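Side-chain contacts in beta-N-acetylglucosaminidase-like protein Glycoside hydrolase family 20 (Flavobacterium johnsoniae, PDB 6YHH), which probably removes terminal N-acetylglucosamine residues from chitin-derived oligosaccharides, as a beta-N-acetylhexosaminidase of glycoside hydrolase family 20: residues Met173-Phe178 with Pro466-Ile471; Asn410-Asp415 with Ala472-Ser477; Tyr418-His423 with Ala485-Arg490; Ala448-Glu453 with Ser462-Arg467. All coordinates share one frame; numbering follows the deposited sequence.

The four contacts gather round helix 467-476, which comes after strand 443-450 and the short helix 460-464. Contacts 1 and 2 use successive parts of it, their centres about 7 Å apart. Contact 4 packs strand 443-450 against the residues leading into it, and contact 3 lies further out, its centre about 13 Å from that of contact 1. Arg-467, within the segments of contacts 1 and 4, ties the group together: its NH2 lies 2.8 Å from Ile-414 O in contact 2, and its NH1 lies 2.9 Å from Tyr-418 O in contact 3. Glu-473 and Arg-490 join contacts 2 and 3 by a salt bridge. All four lie away from Glu-317, the predicted proton donor.

Contact 1 (Met173-Phe178 with Pro466-Ile471); sequences MKMNVF and PRTAAI
Met-173 and Met-175 meet Ala-469 and Thr-468 in the helical layer of the (beta/alpha)8 barrel, where the turn between helix 160-172 and strand 177-184 abuts helix 467-476. The contact is made by van der Waals packing in a buried setting. Met-173 is bent at both chi2 (-45°) and chi3 (-53°), a curl that lays the end of the chain over the methyl of Ala-469: CE lies 3.5 Å and SD 3.8 Å from Ala-469 CB. Cutting Met-173 back to an alanine is likely to open a gap beside this methyl and also beside Val-494 of helix 484-497, which the methionine touches. Met-175 runs about perpendicular to the Thr-468 side chain and touches its methyl with both sulfur and terminal carbon.

The polar interactions fix these groups from outside the pair. A Schellman motif with Lys-174 as its C-prime residue ends helix 160-172, Met-175 N bonding to Leu-170 O, and Met-173 and Met-175 flank Lys-174 in this turn. Thr-468 OG1 is hydrogen-bonded to Val-464 O, while Thr-468 CG2 lies 3.8 Å from Met-175 CE.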
# COMPACT_ATOMS: atom_id res chain seq x y z
N MET A 173 -13.64 2.15 -13.28
CA MET A 173 -14.44 1.16 -14.05
C MET A 173 -15.90 1.61 -14.19
O MET A 173 -16.76 0.81 -14.57
CB MET A 173 -14.38 -0.18 -13.37
CG MET A 173 -12.97 -0.78 -13.29
SD MET A 173 -11.99 -0.67 -14.82
CE MET A 173 -13.21 -1.45 -15.90
N LYS A 174 -16.21 2.85 -13.83
CA LYS A 174 -17.58 3.40 -13.88
C LYS A 174 -18.58 2.69 -12.99
O LYS A 174 -19.78 2.64 -13.28
CB LYS A 174 -18.08 3.49 -15.31
CG LYS A 174 -17.21 4.31 -16.18
CD LYS A 174 -17.83 4.53 -17.57
CE LYS A 174 -16.92 5.30 -18.51
NZ LYS A 174 -15.91 4.40 -19.13
N MET A 175 -18.07 2.08 -11.90
CA MET A 175 -18.95 1.48 -10.91
C MET A 175 -19.37 2.52 -9.87
O MET A 175 -18.58 3.39 -9.54
CB MET A 175 -18.24 0.28 -10.25
CG MET A 175 -17.98 -0.77 -11.26
SD MET A 175 -17.00 -2.15 -10.53
CE MET A 175 -18.17 -2.90 -9.38
N ASN A 176 -20.62 2.45 -9.42
CA ASN A 176 -21.19 3.54 -8.61
C ASN A 176 -21.79 3.18 -7.32
O ASN A 176 -22.39 4.07 -6.66
CB ASN A 176 -22.24 4.33 -9.42
CG ASN A 176 -23.42 3.48 -9.82
OD1 ASN A 176 -23.45 2.25 -9.65
ND2 ASN A 176 -24.44 4.14 -10.30
N VAL A 177 -21.63 1.94 -6.86
CA VAL A 177 -22.14 1.51 -5.55
C VAL A 177 -21.04 0.75 -4.81
O VAL A 177 -20.40 -0.19 -5.35
CB VAL A 177 -23.37 0.64 -5.65
CG1 VAL A 177 -23.78 0.14 -4.31
CG2 VAL A 177 -24.55 1.35 -6.37
N PHE A 178 -20.85 1.16 -3.57
CA PHE A 178 -19.93 0.44 -2.65
C PHE A 178 -20.76 -0.03 -1.49
O PHE A 178 -21.29 0.77 -0.73
CB PHE A 178 -18.86 1.37 -2.22
CG PHE A 178 -17.90 0.80 -1.19
CD1 PHE A 178 -16.92 -0.13 -1.57
CD2 PHE A 178 -17.98 1.13 0.13
CE1 PHE A 178 -16.05 -0.65 -0.65
CE2 PHE A 178 -17.05 0.58 1.03
CZ PHE A 178 -16.10 -0.27 0.62
N PRO A 466 -8.17 -8.33 -11.68
CA PRO A 466 -8.99 -7.56 -12.57
C PRO A 466 -10.37 -8.13 -12.86
O PRO A 466 -11.11 -7.56 -13.70
CB PRO A 466 -8.17 -7.54 -13.85
CG PRO A 466 -7.57 -8.93 -13.85
CD PRO A 466 -7.24 -9.19 -12.39
N ARG A 467 -10.80 -9.19 -12.23
CA ARG A 467 -12.09 -9.77 -12.55
C ARG A 467 -13.26 -8.83 -12.37
O ARG A 467 -14.24 -8.90 -13.16
CB ARG A 467 -12.36 -11.12 -11.87
CG ARG A 467 -11.42 -12.26 -12.32
CD ARG A 467 -11.56 -13.62 -11.64
NE ARG A 467 -11.20 -13.42 -10.22
CZ ARG A 467 -11.79 -13.96 -9.20
NH1 ARG A 467 -12.69 -14.91 -9.34
NH2 ARG A 467 -11.48 -13.53 -7.98
N THR A 468 -13.25 -7.97 -11.36
CA THR A 468 -14.33 -7.05 -11.15
C THR A 468 -14.45 -6.01 -12.30
O THR A 468 -15.51 -5.44 -12.50
CB THR A 468 -14.23 -6.43 -9.77
OG1 THR A 468 -14.28 -7.55 -8.85
CG2 THR A 468 -15.36 -5.46 -9.50
N ALA A 469 -13.36 -5.82 -13.03
CA ALA A 469 -13.38 -4.91 -14.22
C ALA A 469 -14.22 -5.50 -15.33
O ALA A 469 -14.97 -4.77 -15.98
CB ALA A 469 -12.00 -4.50 -14.65
N ALA A 470 -14.18 -6.83 -15.50
CA ALA A 470 -15.07 -7.51 -16.44
C ALA A 470 -16.54 -7.45 -15.98
O ALA A 470 -17.43 -7.24 -16.77
CB ALA A 470 -14.60 -8.93 -16.67
N ILE A 471 -16.76 -7.57 -14.66
CA ILE A 471 -18.07 -7.40 -14.12
C ILE A 471 -18.57 -5.97 -14.37
O ILE A 471 -19.77 -5.80 -14.74
CB ILE A 471 -18.12 -7.79 -12.64
CG1 ILE A 471 -17.85 -9.28 -12.51
CG2 ILE A 471 -19.44 -7.40 -11.98
CD1 ILE A 471 -17.62 -9.74 -11.08

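Contact 2 (Asn410-Asp415 with Ala472-Ser477)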
# COMPACT_ATOMS: atom_id res chain seq x y z
N ASN A 410 -25.69 -13.23 -7.17
CA ASN A 410 -25.43 -14.60 -7.60
C ASN A 410 -24.68 -14.58 -8.94
O ASN A 410 -25.08 -13.80 -9.85
CB ASN A 410 -26.75 -15.36 -7.86
CG ASN A 410 -26.49 -16.82 -8.18
OD1 ASN A 410 -26.55 -17.26 -9.35
ND2 ASN A 410 -25.99 -17.54 -7.16
N GLY A 411 -23.61 -15.37 -9.04
CA GLY A 411 -22.75 -15.43 -10.23
C GLY A 411 -21.67 -14.37 -10.31
O GLY A 411 -20.88 -14.34 -11.26
N PHE A 412 -21.62 -13.48 -9.28
CA PHE A 412 -20.57 -12.47 -9.13
C PHE A 412 -19.84 -12.66 -7.75
O PHE A 412 -19.30 -11.68 -7.17
CB PHE A 412 -21.16 -11.06 -9.17
CG PHE A 412 -21.86 -10.66 -10.47
CD1 PHE A 412 -21.29 -10.87 -11.71
CD2 PHE A 412 -23.06 -9.97 -10.43
CE1 PHE A 412 -21.89 -10.37 -12.86
CE2 PHE A 412 -23.67 -9.53 -11.58
CZ PHE A 412 -23.09 -9.72 -12.82
N TYR A 413 -19.71 -13.92 -7.36
CA TYR A 413 -19.03 -14.29 -6.09
C TYR A 413 -17.54 -14.44 -6.37
O TYR A 413 -17.00 -15.55 -6.39
CB TYR A 413 -19.67 -15.52 -5.47
CG TYR A 413 -20.83 -15.14 -4.57
CD1 TYR A 413 -21.89 -14.40 -5.07
CD2 TYR A 413 -20.83 -15.46 -3.22
CE1 TYR A 413 -22.92 -13.99 -4.22
CE2 TYR A 413 -21.92 -15.11 -2.39
CZ TYR A 413 -22.88 -14.29 -2.89
OH TYR A 413 -23.85 -13.84 -2.04
N ILE A 414 -16.86 -13.30 -6.51
CA ILE A 414 -15.42 -13.24 -6.91
C ILE A 414 -14.51 -13.90 -5.84
O ILE A 414 -13.42 -14.35 -6.16
CB ILE A 414 -14.99 -11.77 -7.15
CG1 ILE A 414 -15.46 -10.83 -6.09
CG2 ILE A 414 -15.55 -11.25 -8.43
CD1 ILE A 414 -14.81 -9.46 -6.13
N ASP A 415 -14.97 -14.01 -4.58
CA ASP A 415 -14.18 -14.65 -3.58
C ASP A 415 -13.94 -16.11 -3.80
O ASP A 415 -12.98 -16.66 -3.24
CB ASP A 415 -14.84 -14.44 -2.19
CG ASP A 415 -16.19 -15.07 -2.11
OD1 ASP A 415 -17.02 -14.76 -2.98
OD2 ASP A 415 -16.45 -15.89 -1.16
N ALA A 472 -17.71 -4.98 -14.21
CA ALA A 472 -18.07 -3.60 -14.48
C ALA A 472 -18.60 -3.49 -15.89
O ALA A 472 -19.55 -2.75 -16.14
CB ALA A 472 -16.93 -2.64 -14.22
N GLU A 473 -17.90 -4.15 -16.83
CA GLU A 473 -18.38 -4.09 -18.23
C GLU A 473 -19.76 -4.72 -18.40
O GLU A 473 -20.70 -4.14 -19.05
CB GLU A 473 -17.39 -4.71 -19.17
CG GLU A 473 -17.96 -4.87 -20.59
CD GLU A 473 -16.84 -4.90 -21.59
OE1 GLU A 473 -16.52 -5.98 -22.14
OE2 GLU A 473 -16.17 -3.83 -21.74
N ARG A 474 -19.98 -5.86 -17.76
CA ARG A 474 -21.34 -6.42 -17.80
C ARG A 474 -22.41 -5.50 -17.25
O ARG A 474 -23.56 -5.49 -17.73
CB ARG A 474 -21.40 -7.78 -17.10
CG ARG A 474 -22.77 -8.48 -17.11
CD ARG A 474 -23.38 -8.72 -18.50
NE ARG A 474 -22.40 -9.41 -19.30
CZ ARG A 474 -21.94 -8.99 -20.48
NH1 ARG A 474 -22.39 -7.93 -21.16
NH2 ARG A 474 -20.98 -9.69 -20.98
N LEU A 475 -22.10 -4.72 -16.25
CA LEU A 475 -23.09 -3.93 -15.59
C LEU A 475 -23.32 -2.60 -16.31
O LEU A 475 -24.38 -2.00 -16.12
CB LEU A 475 -22.67 -3.70 -14.13
CG LEU A 475 -22.64 -5.02 -13.34
CD1 LEU A 475 -22.15 -4.69 -11.91
CD2 LEU A 475 -23.93 -5.82 -13.39
N TRP A 476 -22.37 -2.16 -17.14
CA TRP A 476 -22.49 -0.86 -17.85
C TRP A 476 -22.84 -1.04 -19.33
O TRP A 476 -23.71 -0.35 -19.86
CB TRP A 476 -21.16 -0.09 -17.71
CG TRP A 476 -21.13 1.20 -18.53
CD1 TRP A 476 -21.01 1.29 -19.88
CD2 TRP A 476 -21.26 2.52 -18.03
NE1 TRP A 476 -21.09 2.63 -20.27
CE2 TRP A 476 -21.22 3.40 -19.13
CE3 TRP A 476 -21.37 3.07 -16.74
CZ2 TRP A 476 -21.36 4.78 -19.01
CZ3 TRP A 476 -21.51 4.46 -16.63
CH2 TRP A 476 -21.50 5.29 -17.75
N SER A 477 -22.10 -1.92 -20.00
CA SER A 477 -22.13 -1.99 -21.46
C SER A 477 -23.42 -2.71 -21.94
O SER A 477 -24.18 -3.32 -21.18
CB SER A 477 -20.94 -2.79 -21.97
OG SER A 477 -19.72 -2.07 -21.73
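Phe-412 and Leu-475 meet in the buried layer between the beta strands and outer helices of a (beta/alpha)8 barrel, where the loop after strand 406-408 faces the second half of helix 467-476. The outer end of the phenyl ring makes the contact: CZ lies 4.0 Å and CE2 4.1 Å from Leu-475 CD2. The two side chains run past each other in opposite directions, and the methyl approaches the ring obliquely. With chi2 of the leucine at 177°, CD1 is the extended branch, and the contact is made by the other methyl, CD2. On the ring's edge, near its plane, is the aliphatic part of Arg-474, with Arg-474 CG 4.5 Å from Phe-412 CZ. The arginine then leads its charged end away from the ring, where NE bonds to Tyr-424 O and NH2 to Ile-481 O. The apolar surround of the ring is extended by Ile-471, one turn earlier on the helix.

The backbone at the root of the ring is held too. Phe-412 is hydrogen-bonded to Thr-449 of strand 443-450, and an inverse gamma turn centred on Tyr-413 follows, with a weak bond of 3.0 Å from Ile-414 N to Phe-412 O. The ring thereby joins the loop after strand 406-408 to helix 467-476, a strand-to-helix loop packed on a helix of the outer layer of a TIM barrel.

Contact 3 (Tyr418-His423 with Ala485-Arg490); sequences YPVASH and ANMRKR
Val-420 meets Met-487 and Arg-488 where segment 418-423 packs against helix 484-497, on the outer side of the helices that surround the (beta/alpha)8 barrel. Val-420 and Met-487 reach toward each other tip to tip, both valine methyls touching the same terminal carbon: Met-487 CE is 4.0 Å from Val-420 CG1 and 4.1 Å from Val-420 CG2. With chi1 at 69°, CG1 sits between the backbone N and the carbonyl carbon, and from there it also comes within 3.4 Å of Arg-488 NH1, meeting the guanidinium obliquely. The valine and arginine side chains pass each other in opposite directions, the arginine chain extended from CG to NE.

Next come the partners that position the guanidinium. Its NH1 forms a salt bridge with Asp-563 OD1, while OD2 of the same carboxylate accepts from Val-420 N, and one aspartate thus holds both the arginine and the backbone N of Val-420. The carboxylate probably favours this backbone N-H as well as the guanidinium charge. A water bridges the two segments, accepting from Ala-421 N and from Arg-488 NH2 at 2.9 Å each.

Further out, Met-487 leans on Tyr-424 and on Ala-470 of helix 467-476, and Val-420 touches Ala-470 as well. One turn along helix 484-497, Arg-490 forms a salt bridge with Glu-473. Its NE donates in the guanidinium plane to Asn-486 OD1, 2.7 Å away, from above the plane of that amide.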
# COMPACT_ATOMS: atom_id res chain seq x y z
N TYR A 418 -13.49 -18.33 -9.09
CA TYR A 418 -13.92 -18.85 -10.44
C TYR A 418 -13.28 -18.07 -11.58
O TYR A 418 -12.85 -16.92 -11.46
CB TYR A 418 -15.44 -18.78 -10.52
CG TYR A 418 -16.25 -19.54 -9.49
CD1 TYR A 418 -15.94 -20.80 -9.11
CD2 TYR A 418 -17.41 -18.98 -8.95
CE1 TYR A 418 -16.69 -21.52 -8.24
CE2 TYR A 418 -18.19 -19.68 -8.06
CZ TYR A 418 -17.84 -20.94 -7.70
OH TYR A 418 -18.63 -21.68 -6.82
N PRO A 419 -13.24 -18.70 -12.77
CA PRO A 419 -12.70 -18.01 -13.94
C PRO A 419 -13.49 -16.76 -14.30
O PRO A 419 -14.74 -16.74 -14.09
CB PRO A 419 -12.83 -19.06 -15.05
CG PRO A 419 -13.05 -20.34 -14.35
CD PRO A 419 -13.77 -20.03 -13.05
N VAL A 420 -12.79 -15.77 -14.86
CA VAL A 420 -13.40 -14.50 -15.23
C VAL A 420 -14.64 -14.70 -16.13
O VAL A 420 -15.61 -13.98 -15.99
CB VAL A 420 -12.42 -13.49 -15.76
CG1 VAL A 420 -11.88 -13.94 -17.17
CG2 VAL A 420 -12.99 -12.11 -15.85
N ALA A 421 -14.58 -15.63 -17.08
CA ALA A 421 -15.73 -15.76 -17.99
C ALA A 421 -17.01 -16.14 -17.30
O ALA A 421 -18.05 -15.72 -17.75
CB ALA A 421 -15.41 -16.79 -19.06
N SER A 422 -16.96 -16.88 -16.18
CA SER A 422 -18.19 -17.19 -15.45
C SER A 422 -18.85 -15.90 -14.92
O SER A 422 -20.07 -15.80 -14.93
CB SER A 422 -17.96 -18.15 -14.29
OG SER A 422 -17.23 -17.48 -13.29
N HIS A 423 -18.06 -14.93 -14.49
CA HIS A 423 -18.60 -13.66 -14.06
C HIS A 423 -19.02 -12.72 -15.22
O HIS A 423 -20.05 -12.07 -15.13
CB HIS A 423 -17.57 -12.97 -13.11
CG HIS A 423 -17.20 -13.81 -11.97
ND1 HIS A 423 -18.13 -14.31 -11.09
CD2 HIS A 423 -15.99 -14.16 -11.48
CE1 HIS A 423 -17.50 -15.01 -10.16
NE2 HIS A 423 -16.21 -14.93 -10.38
N ALA A 485 -12.85 -13.49 -25.55
CA ALA A 485 -11.46 -13.23 -25.95
C ALA A 485 -11.11 -11.79 -26.13
O ALA A 485 -10.02 -11.35 -25.75
CB ALA A 485 -11.07 -14.01 -27.18
N ASN A 486 -12.03 -11.00 -26.73
CA ASN A 486 -11.82 -9.58 -26.91
C ASN A 486 -11.76 -8.89 -25.52
O ASN A 486 -10.98 -8.02 -25.33
CB ASN A 486 -12.96 -8.97 -27.68
CG ASN A 486 -12.83 -7.49 -27.83
OD1 ASN A 486 -13.48 -6.69 -27.15
ND2 ASN A 486 -12.00 -7.11 -28.77
N MET A 487 -12.65 -9.28 -24.63
CA MET A 487 -12.66 -8.72 -23.28
C MET A 487 -11.27 -9.02 -22.64
O MET A 487 -10.67 -8.11 -22.03
CB MET A 487 -13.79 -9.26 -22.43
CG MET A 487 -13.76 -8.74 -20.97
SD MET A 487 -12.65 -9.69 -19.90
CE MET A 487 -13.32 -11.32 -19.89
N ARG A 488 -10.75 -10.24 -22.77
CA ARG A 488 -9.45 -10.50 -22.13
C ARG A 488 -8.35 -9.61 -22.68
O ARG A 488 -7.44 -9.23 -21.94
CB ARG A 488 -9.01 -11.94 -22.42
CG ARG A 488 -9.78 -13.02 -21.74
CD ARG A 488 -9.04 -14.34 -21.89
NE ARG A 488 -9.92 -15.45 -21.70
CZ ARG A 488 -10.25 -15.98 -20.51
NH1 ARG A 488 -9.74 -15.41 -19.43
NH2 ARG A 488 -11.08 -17.04 -20.42
N LYS A 489 -8.37 -9.38 -24.00
CA LYS A 489 -7.36 -8.56 -24.69
C LYS A 489 -7.36 -7.14 -24.13
O LYS A 489 -6.32 -6.60 -23.84
CB LYS A 489 -7.55 -8.55 -26.22
N ARG A 490 -8.55 -6.59 -23.89
CA ARG A 490 -8.69 -5.23 -23.36
C ARG A 490 -8.38 -5.18 -21.88
O ARG A 490 -7.92 -4.18 -21.36
CB ARG A 490 -10.13 -4.68 -23.60
CG ARG A 490 -10.40 -4.45 -25.08
CD ARG A 490 -11.81 -3.87 -25.34
NE ARG A 490 -12.86 -4.88 -25.23
CZ ARG A 490 -13.80 -4.94 -24.30
NH1 ARG A 490 -13.94 -4.04 -23.32
NH2 ARG A 490 -14.64 -5.94 -24.33
O HOH W 1 -12.40 -17.35 -17.90

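Contact 4 (Ala448-Glu453 with Ser462-Arg467)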
# COMPACT_ATOMS: atom_id res chain seq x y z
N ALA A 448 -20.66 -7.29 -7.48
CA ALA A 448 -19.58 -8.27 -7.15
C ALA A 448 -19.46 -8.30 -5.64
O ALA A 448 -19.49 -7.20 -5.00
CB ALA A 448 -18.27 -7.85 -7.78
N THR A 449 -19.34 -9.48 -5.06
CA THR A 449 -19.25 -9.60 -3.61
C THR A 449 -17.91 -10.15 -3.18
O THR A 449 -17.62 -11.32 -3.36
CB THR A 449 -20.32 -10.50 -2.98
OG1 THR A 449 -20.25 -11.84 -3.54
CG2 THR A 449 -21.70 -9.93 -3.20
N MET A 450 -17.07 -9.32 -2.58
CA MET A 450 -15.79 -9.76 -2.04
C MET A 450 -15.85 -10.09 -0.56
O MET A 450 -15.55 -9.25 0.32
CB MET A 450 -14.66 -8.77 -2.26
CG MET A 450 -13.29 -9.40 -1.92
SD MET A 450 -12.92 -10.87 -2.89
CE MET A 450 -11.72 -11.64 -1.78
N TRP A 451 -16.31 -11.30 -0.30
CA TRP A 451 -16.25 -11.94 1.01
C TRP A 451 -14.76 -12.19 1.38
O TRP A 451 -13.96 -12.53 0.51
CB TRP A 451 -17.03 -13.20 1.05
CG TRP A 451 -18.45 -13.04 0.63
CD1 TRP A 451 -18.98 -13.32 -0.58
CD2 TRP A 451 -19.47 -12.35 1.36
NE1 TRP A 451 -20.32 -12.93 -0.64
CE2 TRP A 451 -20.61 -12.28 0.53
CE3 TRP A 451 -19.51 -11.77 2.59
CZ2 TRP A 451 -21.83 -11.77 0.98
CZ3 TRP A 451 -20.71 -11.26 3.05
CH2 TRP A 451 -21.84 -11.24 2.26
N THR A 452 -14.40 -11.95 2.65
CA THR A 452 -12.97 -11.93 3.03
C THR A 452 -12.48 -12.99 3.99
O THR A 452 -11.39 -12.83 4.56
CB THR A 452 -12.57 -10.53 3.48
OG1 THR A 452 -13.35 -10.10 4.61
CG2 THR A 452 -12.66 -9.53 2.39
N GLU A 453 -13.14 -14.15 4.04
CA GLU A 453 -12.59 -15.28 4.78
C GLU A 453 -11.15 -15.55 4.44
O GLU A 453 -10.33 -15.85 5.35
CB GLU A 453 -13.34 -16.55 4.53
CG GLU A 453 -14.78 -16.61 5.05
CD GLU A 453 -15.87 -16.08 4.20
OE1 GLU A 453 -15.59 -15.25 3.29
OE2 GLU A 453 -17.02 -16.57 4.43
N SER A 462 -5.75 -8.59 -5.24
CA SER A 462 -5.49 -9.68 -6.15
C SER A 462 -6.72 -10.55 -6.39
O SER A 462 -6.82 -11.28 -7.42
CB SER A 462 -4.35 -10.59 -5.67
OG SER A 462 -4.68 -11.39 -4.59
N ARG A 463 -7.60 -10.58 -5.42
CA ARG A 463 -8.89 -11.31 -5.57
C ARG A 463 -9.91 -10.46 -6.35
O ARG A 463 -10.64 -10.95 -7.25
CB ARG A 463 -9.40 -11.73 -4.18
CG ARG A 463 -8.81 -13.08 -3.72
CD ARG A 463 -7.30 -13.19 -3.72
NE ARG A 463 -6.89 -14.57 -3.46
CZ ARG A 463 -5.84 -15.16 -4.06
NH1 ARG A 463 -4.97 -14.44 -4.79
NH2 ARG A 463 -5.60 -16.47 -3.84
N VAL A 464 -10.03 -9.18 -6.01
CA VAL A 464 -11.05 -8.30 -6.64
C VAL A 464 -10.73 -7.99 -8.10
O VAL A 464 -11.64 -8.02 -8.93
CB VAL A 464 -11.25 -7.02 -5.82
CG1 VAL A 464 -12.29 -6.11 -6.44
CG2 VAL A 464 -11.70 -7.43 -4.44
N TRP A 465 -9.48 -7.70 -8.39
CA TRP A 465 -9.01 -7.16 -9.70
C TRP A 465 -8.07 -8.12 -10.33
O TRP A 465 -7.19 -8.69 -9.65
CB TRP A 465 -8.32 -5.80 -9.48
CG TRP A 465 -9.21 -4.83 -8.70
CD1 TRP A 465 -9.10 -4.46 -7.35
CD2 TRP A 465 -10.39 -4.16 -9.19
NE1 TRP A 465 -10.16 -3.63 -7.02
CE2 TRP A 465 -10.95 -3.43 -8.13
CE3 TRP A 465 -11.07 -4.17 -10.45
CZ2 TRP A 465 -12.13 -2.73 -8.26
CZ3 TRP A 465 -12.22 -3.43 -10.59
CH2 TRP A 465 -12.77 -2.72 -9.47
N PRO A 466 -8.17 -8.33 -11.68
CA PRO A 466 -8.99 -7.56 -12.57
C PRO A 466 -10.37 -8.13 -12.86
O PRO A 466 -11.11 -7.56 -13.70
CB PRO A 466 -8.17 -7.54 -13.85
CG PRO A 466 -7.57 -8.93 -13.85
CD PRO A 466 -7.24 -9.19 -12.39
N ARG A 467 -10.80 -9.19 -12.23
CA ARG A 467 -12.09 -9.77 -12.55
C ARG A 467 -13.26 -8.83 -12.37
O ARG A 467 -14.24 -8.90 -13.16
CB ARG A 467 -12.36 -11.12 -11.87
CG ARG A 467 -11.42 -12.26 -12.32
CD ARG A 467 -11.56 -13.62 -11.64
NE ARG A 467 -11.20 -13.42 -10.22
CZ ARG A 467 -11.79 -13.96 -9.20
NH1 ARG A 467 -12.69 -14.91 -9.34
NH2 ARG A 467 -11.48 -13.53 -7.98
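The backbones of Met-450, at the end of strand 443-450, and Val-464, at the end of helix 460-464, come within 6.8 Å of each other, CA to CA. Met-450 lies across both helix residues, crossing their side chains obliquely. Its CG stands anti to the backbone N (chi1 -169°), which puts it 3.6 Å from Val-464 CG2. A bend at chi2 (59°) then carries the chain end to Arg-463, where Met-450 CE is only 3.3 Å from Arg-463 CB and 3.8 Å from Arg-463 CG. The packing is tight at this methyl, which rests on the aliphatic root of the arginine. Were a serine to stand in place of Met-450, Arg-463 CB and CG would probably be left without the sulfur and methyl that pack on them, Val-464 CG2 would lose its closer contact, with CG, and a gap would open next to Phe-460, which the methionine also touches.

Strand 443-450 pairs with strand 146-152 and so closes the TIM barrel; the contact binds this last strand to the connection into helix 467-476. Val-464 also touches Leu-149 of strand 146-152, while its CG1 lies over one face of the Trp-465 ring, offset toward the rim.

Beyond its CB, the arginine turns away from the strand. Arg-463 NH1 donates to Ser-462 OG at 3.1 Å and to Cys-560 O, and NH2 to Ala-557 O, so several bonds fix the guanidinium. The backbone carbonyl of Arg-463, at the helix end, is also engaged: Arg-467 NH2 donates to Arg-463 O at 2.8 Å, in the carbonyl plane and on a lone pair.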